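Local coordinates for protein iron-regulated transcriptional activator AFT2 (Saccharomyces cerevisiae, PDB 4LMG) that activates genes of the iron regulon when iron is low, recognising the 5'-CACCC-3' iron-responsive element in their promoters through its WRKY-GCM1 DNA-binding domain, at residues 46-51 and 75-80. Numbering follows the deposited sequence.
Sequences VTFKCR and FRIRAA. With ZN (zinc ion), chain I; nucleotides of chain H; nucleotides of chain G.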
loop_
_atom_site.group_PDB
_atom_site.type_symbol
_atom_site.label_atom_id
_atom_site.label_comp_id
_atom_site.label_asym_id
_atom_site.label_seq_id
_atom_site.Cartn_x
_atom_site.Cartn_y
_atom_site.Cartn_z
ATOM N N VAL A 46 5.030 -13.013 -7.265
ATOM C CA VAL A 46 4.698 -11.663 -7.698
ATOM C C VAL A 46 3.622 -11.715 -8.772
ATOM O O VAL A 46 3.742 -12.456 -9.749
ATOM C CB VAL A 46 5.921 -10.923 -8.258
ATOM C CG1 VAL A 46 5.582 -9.455 -8.489
ATOM C CG2 VAL A 46 7.098 -11.060 -7.312
ATOM N N THR A 47 2.564 -10.937 -8.580
ATOM C CA THR A 47 1.492 -10.856 -9.560
ATOM C C THR A 47 1.500 -9.487 -10.223
ATOM O O THR A 47 1.519 -8.460 -9.550
ATOM C CB THR A 47 0.117 -11.101 -8.919
ATOM O OG1 THR A 47 0.076 -12.421 -8.368
ATOM C CG2 THR A 47 -0.983 -10.959 -9.956
ATOM N N PHE A 48 1.495 -9.484 -11.551
ATOM C CA PHE A 48 1.549 -8.253 -12.319
ATOM C C PHE A 48 0.254 -8.041 -13.087
ATOM O O PHE A 48 -0.458 -8.997 -13.398
ATOM C CB PHE A 48 2.716 -8.297 -13.307
ATOM C CG PHE A 48 4.054 -8.520 -12.664
ATOM C CD1 PHE A 48 4.502 -9.801 -12.390
ATOM C CD2 PHE A 48 4.871 -7.448 -12.346
ATOM C CE1 PHE A 48 5.735 -10.008 -11.807
ATOM C CE2 PHE A 48 6.103 -7.648 -11.762
ATOM C CZ PHE A 48 6.537 -8.931 -11.493
ATOM N N LYS A 49 -0.046 -6.783 -13.389
ATOM C CA LYS A 49 -1.175 -6.452 -14.249
ATOM C C LYS A 49 -0.915 -5.138 -14.976
ATOM O O LYS A 49 0.106 -4.487 -14.752
ATOM C CB LYS A 49 -2.468 -6.366 -13.440
ATOM C CG LYS A 49 -2.467 -5.282 -12.376
ATOM C CD LYS A 49 -3.772 -5.289 -11.608
ATOM C CE LYS A 49 -3.769 -4.261 -10.491
ATOM N NZ LYS A 49 -4.968 -4.418 -9.622
ATOM N N CYS A 50 -1.836 -4.753 -15.852
ATOM C CA CYS A 50 -1.705 -3.489 -16.568
ATOM C C CYS A 50 -1.950 -2.323 -15.628
ATOM O O CYS A 50 -2.890 -2.346 -14.835
ATOM C CB CYS A 50 -2.684 -3.417 -17.742
ATOM S SG CYS A 50 -2.239 -4.442 -19.160
ATOM N N ARG A 51 -1.101 -1.306 -15.714
ATOM C CA ARG A 51 -1.335 -0.085 -14.962
ATOM C C ARG A 51 -2.761 0.381 -15.209
ATOM O O ARG A 51 -3.264 0.307 -16.333
ATOM C CB ARG A 51 -0.360 1.016 -15.368
ATOM C CG ARG A 51 -0.536 2.296 -14.566
ATOM C CD ARG A 51 0.395 3.385 -15.050
ATOM N NE ARG A 51 1.759 2.890 -15.181
ATOM C CZ ARG A 51 2.595 2.719 -14.164
ATOM N NH1 ARG A 51 2.208 3.003 -12.926
ATOM N NH2 ARG A 51 3.818 2.261 -14.385
ATOM N N PHE A 75 -5.930 -8.973 -17.966
ATOM C CA PHE A 75 -4.559 -9.428 -18.190
ATOM C C PHE A 75 -3.803 -9.603 -16.875
ATOM O O PHE A 75 -3.832 -8.725 -16.011
ATOM C CB PHE A 75 -3.820 -8.438 -19.093
ATOM C CG PHE A 75 -2.400 -8.832 -19.401
ATOM C CD1 PHE A 75 -1.344 -8.295 -18.682
ATOM C CD2 PHE A 75 -2.119 -9.725 -20.424
ATOM C CE1 PHE A 75 -0.035 -8.647 -18.973
ATOM C CE2 PHE A 75 -0.816 -10.081 -20.718
ATOM C CZ PHE A 75 0.228 -9.542 -19.991
ATOM N N ARG A 76 -3.128 -10.740 -16.728
ATOM C CA ARG A 76 -2.372 -11.027 -15.514
ATOM C C ARG A 76 -1.087 -11.794 -15.800
ATOM O O ARG A 76 -1.066 -12.710 -16.619
ATOM C CB ARG A 76 -3.221 -11.822 -14.517
ATOM C CG ARG A 76 -4.320 -11.029 -13.833
ATOM C CD ARG A 76 -3.758 -9.831 -13.087
ATOM N NE ARG A 76 -4.779 -9.158 -12.287
ATOM C CZ ARG A 76 -5.709 -8.350 -12.788
ATOM N NH1 ARG A 76 -5.756 -8.114 -14.093
ATOM N NH2 ARG A 76 -6.595 -7.779 -11.984
ATOM N N ILE A 77 -0.016 -11.411 -15.118
ATOM C CA ILE A 77 1.218 -12.182 -15.147
ATOM C C ILE A 77 1.543 -12.641 -13.731
ATOM O O ILE A 77 1.518 -11.846 -12.790
ATOM C CB ILE A 77 2.394 -11.365 -15.699
ATOM C CG1 ILE A 77 2.087 -10.874 -17.115
ATOM C CG2 ILE A 77 3.666 -12.197 -15.695
ATOM C CD1 ILE A 77 3.230 -10.125 -17.753
ATOM N N ARG A 78 1.836 -13.925 -13.579
ATOM C CA ARG A 78 2.134 -14.475 -12.265
ATOM C C ARG A 78 3.486 -15.175 -12.254
ATOM O O ARG A 78 3.698 -16.147 -12.973
ATOM C CB ARG A 78 1.027 -15.435 -11.825
ATOM C CG ARG A 78 1.140 -15.911 -10.385
ATOM C CD ARG A 78 -0.182 -16.492 -9.910
ATOM N NE ARG A 78 -0.090 -17.055 -8.567
ATOM C CZ ARG A 78 0.119 -18.343 -8.313
ATOM N NH1 ARG A 78 0.258 -19.203 -9.313
ATOM N NH2 ARG A 78 0.190 -18.771 -7.059
ATOM N N ALA A 79 4.407 -14.655 -11.453
ATOM C CA ALA A 79 5.700 -15.291 -11.262
ATOM C C ALA A 79 5.715 -15.964 -9.899
ATOM O O ALA A 79 5.445 -15.325 -8.883
ATOM C CB ALA A 79 6.817 -14.271 -11.366
ATOM N N ALA A 80 6.024 -17.256 -9.880
ATOM C CA ALA A 80 5.998 -18.027 -8.643
ATOM C C ALA A 80 7.277 -18.835 -8.446
ATOM O O ALA A 80 7.776 -19.464 -9.375
ATOM C CB ALA A 80 4.780 -18.943 -8.619
HETATM ZN ZN ZN I . -4.272 -4.689 -20.166
ATOM O "O5'" DA H 1 -3.598 -16.819 -9.765
ATOM C "C5'" DA H 1 -4.088 -15.648 -10.415
ATOM C "C4'" DA H 1 -3.768 -14.401 -9.609
ATOM O "O4'" DA H 1 -4.150 -13.226 -10.365
ATOM C "C3'" DA H 1 -4.520 -14.262 -8.295
ATOM O "O3'" DA H 1 -3.816 -13.387 -7.421
ATOM C "C2'" DA H 1 -5.838 -13.645 -8.752
ATOM C "C1'" DA H 1 -5.400 -12.748 -9.908
ATOM N N9 DA H 1 -6.326 -12.761 -11.037
ATOM C C8 DA H 1 -6.406 -13.700 -12.028
ATOM N N7 DA H 1 -7.337 -13.454 -12.919
ATOM C C5 DA H 1 -7.908 -12.271 -12.481
ATOM C C6 DA H 1 -8.955 -11.478 -12.992
ATOM N N6 DA H 1 -9.635 -11.783 -14.104
ATOM N N1 DA H 1 -9.277 -10.357 -12.313
ATOM C C2 DA H 1 -8.593 -10.056 -11.201
ATOM N N3 DA H 1 -7.593 -10.720 -10.625
ATOM C C4 DA H 1 -7.296 -11.828 -11.322
ATOM P P DG G 9 -2.191 0.604 -10.221
ATOM O OP1 DG G 9 -2.279 1.169 -11.583
ATOM O OP2 DG G 9 -2.889 -0.669 -9.922
ATOM O "O5'" DG G 9 -0.652 0.445 -9.831
ATOM C "C5'" DG G 9 0.150 1.620 -9.827
ATOM C "C4'" DG G 9 1.237 1.543 -8.772
ATOM O "O4'" DG G 9 0.686 1.835 -7.459
ATOM C "C3'" DG G 9 1.914 0.188 -8.630
ATOM O "O3'" DG G 9 3.253 0.425 -8.221
ATOM C "C2'" DG G 9 1.082 -0.483 -7.537
ATOM C "C1'" DG G 9 0.776 0.699 -6.618
ATOM N N9 DG G 9 -0.487 0.629 -5.880
ATOM C C8 DG G 9 -1.725 0.296 -6.372
ATOM N N7 DG G 9 -2.672 0.336 -5.475
ATOM C C5 DG G 9 -2.025 0.736 -4.313
ATOM C C6 DG G 9 -2.536 0.959 -3.011
ATOM O O6 DG G 9 -3.704 0.844 -2.612
ATOM N N1 DG G 9 -1.539 1.352 -2.123
ATOM C C2 DG G 9 -0.213 1.512 -2.458
ATOM N N2 DG G 9 0.607 1.897 -1.470
ATOM N N3 DG G 9 0.280 1.307 -3.673
ATOM C C4 DG G 9 -0.681 0.922 -4.547
ATOM P P DA H 2 -2.943 -13.984 -6.211
ATOM O OP1 DA H 2 -1.678 -13.216 -6.143
ATOM O OP2 DA H 2 -2.882 -15.454 -6.374
ATOM O "O5'" DA H 2 -3.812 -13.627 -4.907
ATOM C "C5'" DA H 2 -5.241 -13.667 -4.954
ATOM C "C4'" DA H 2 -5.897 -13.804 -3.584
ATOM O "O4'" DA H 2 -4.989 -14.414 -2.630
ATOM C "C3'" DA H 2 -6.384 -12.512 -2.936
ATOM O "O3'" DA H 2 -7.609 -12.769 -2.265
ATOM C "C2'" DA H 2 -5.280 -12.164 -1.944
ATOM C "C1'" DA H 2 -4.698 -13.527 -1.575
ATOM N N9 DA H 2 -3.250 -13.483 -1.439
ATOM C C8 DA H 2 -2.329 -14.008 -2.299
ATOM N N7 DA H 2 -1.087 -13.811 -1.926
ATOM C C5 DA H 2 -1.204 -13.105 -0.743
ATOM C C6 DA H 2 -0.247 -12.593 0.151
ATOM N N6 DA H 2 1.068 -12.725 -0.034
ATOM N N1 DA H 2 -0.699 -11.937 1.238
ATOM C C2 DA H 2 -2.020 -11.808 1.413
ATOM N N3 DA H 2 -3.014 -12.249 0.644
ATOM C C4 DA H 2 -2.531 -12.892 -0.428
HETATM O O HOH W 1 -4.251 -6.029 -16.486
#
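Strands 45-50 and 76-82 run antiparallel as neighbours in the sheet of the WRKY-GCM1 fold, with DNA on one face and a zinc site at one end. Two hydrogen-bonded pairs join them: V46 with A79, and F48 with I77, where F48 N reaches I77 O at 2.7 Å, almost straight (175°). Beyond them a water bridges C50 N and F75 O.

F48, I77 and A79 share the face packed against helix 21-29. F48 meets I77 CB to CB at 3.9 Å, and its ring turns an edge to A79 CB.

On the DNA face, T47 OG1 gives a hydrogen bond to OP1 of DA2 of chain H (2.9 Å); it stands anti to the carbonyl carbon (chi1 -62°), leaving CG2 near the DA1 sugar. K49 CD lies over one face of the R76 guanidinium, 3.7 Å above the plane, while C2 of the tilted DA1 base of chain H sits over the opposite face. R76 NH1 donates to F75 O (2.8 Å), which lies close to the guanidinium plane, and also to C73 O, two bonds that should restrain the group's rotation.

C50 SG binds zinc at 2.3 Å, with C73, H97 and H99 completing the site, and lies 4.0 Å from F75 CD1 in an oblique sulfur-aromatic contact. K49 NZ comes within 4.4 Å of R76 NH2; E39, in weak long ion pairs with both, and the DG9 phosphate of chain G beside the end of K49 probably offset this concentration of positive charge.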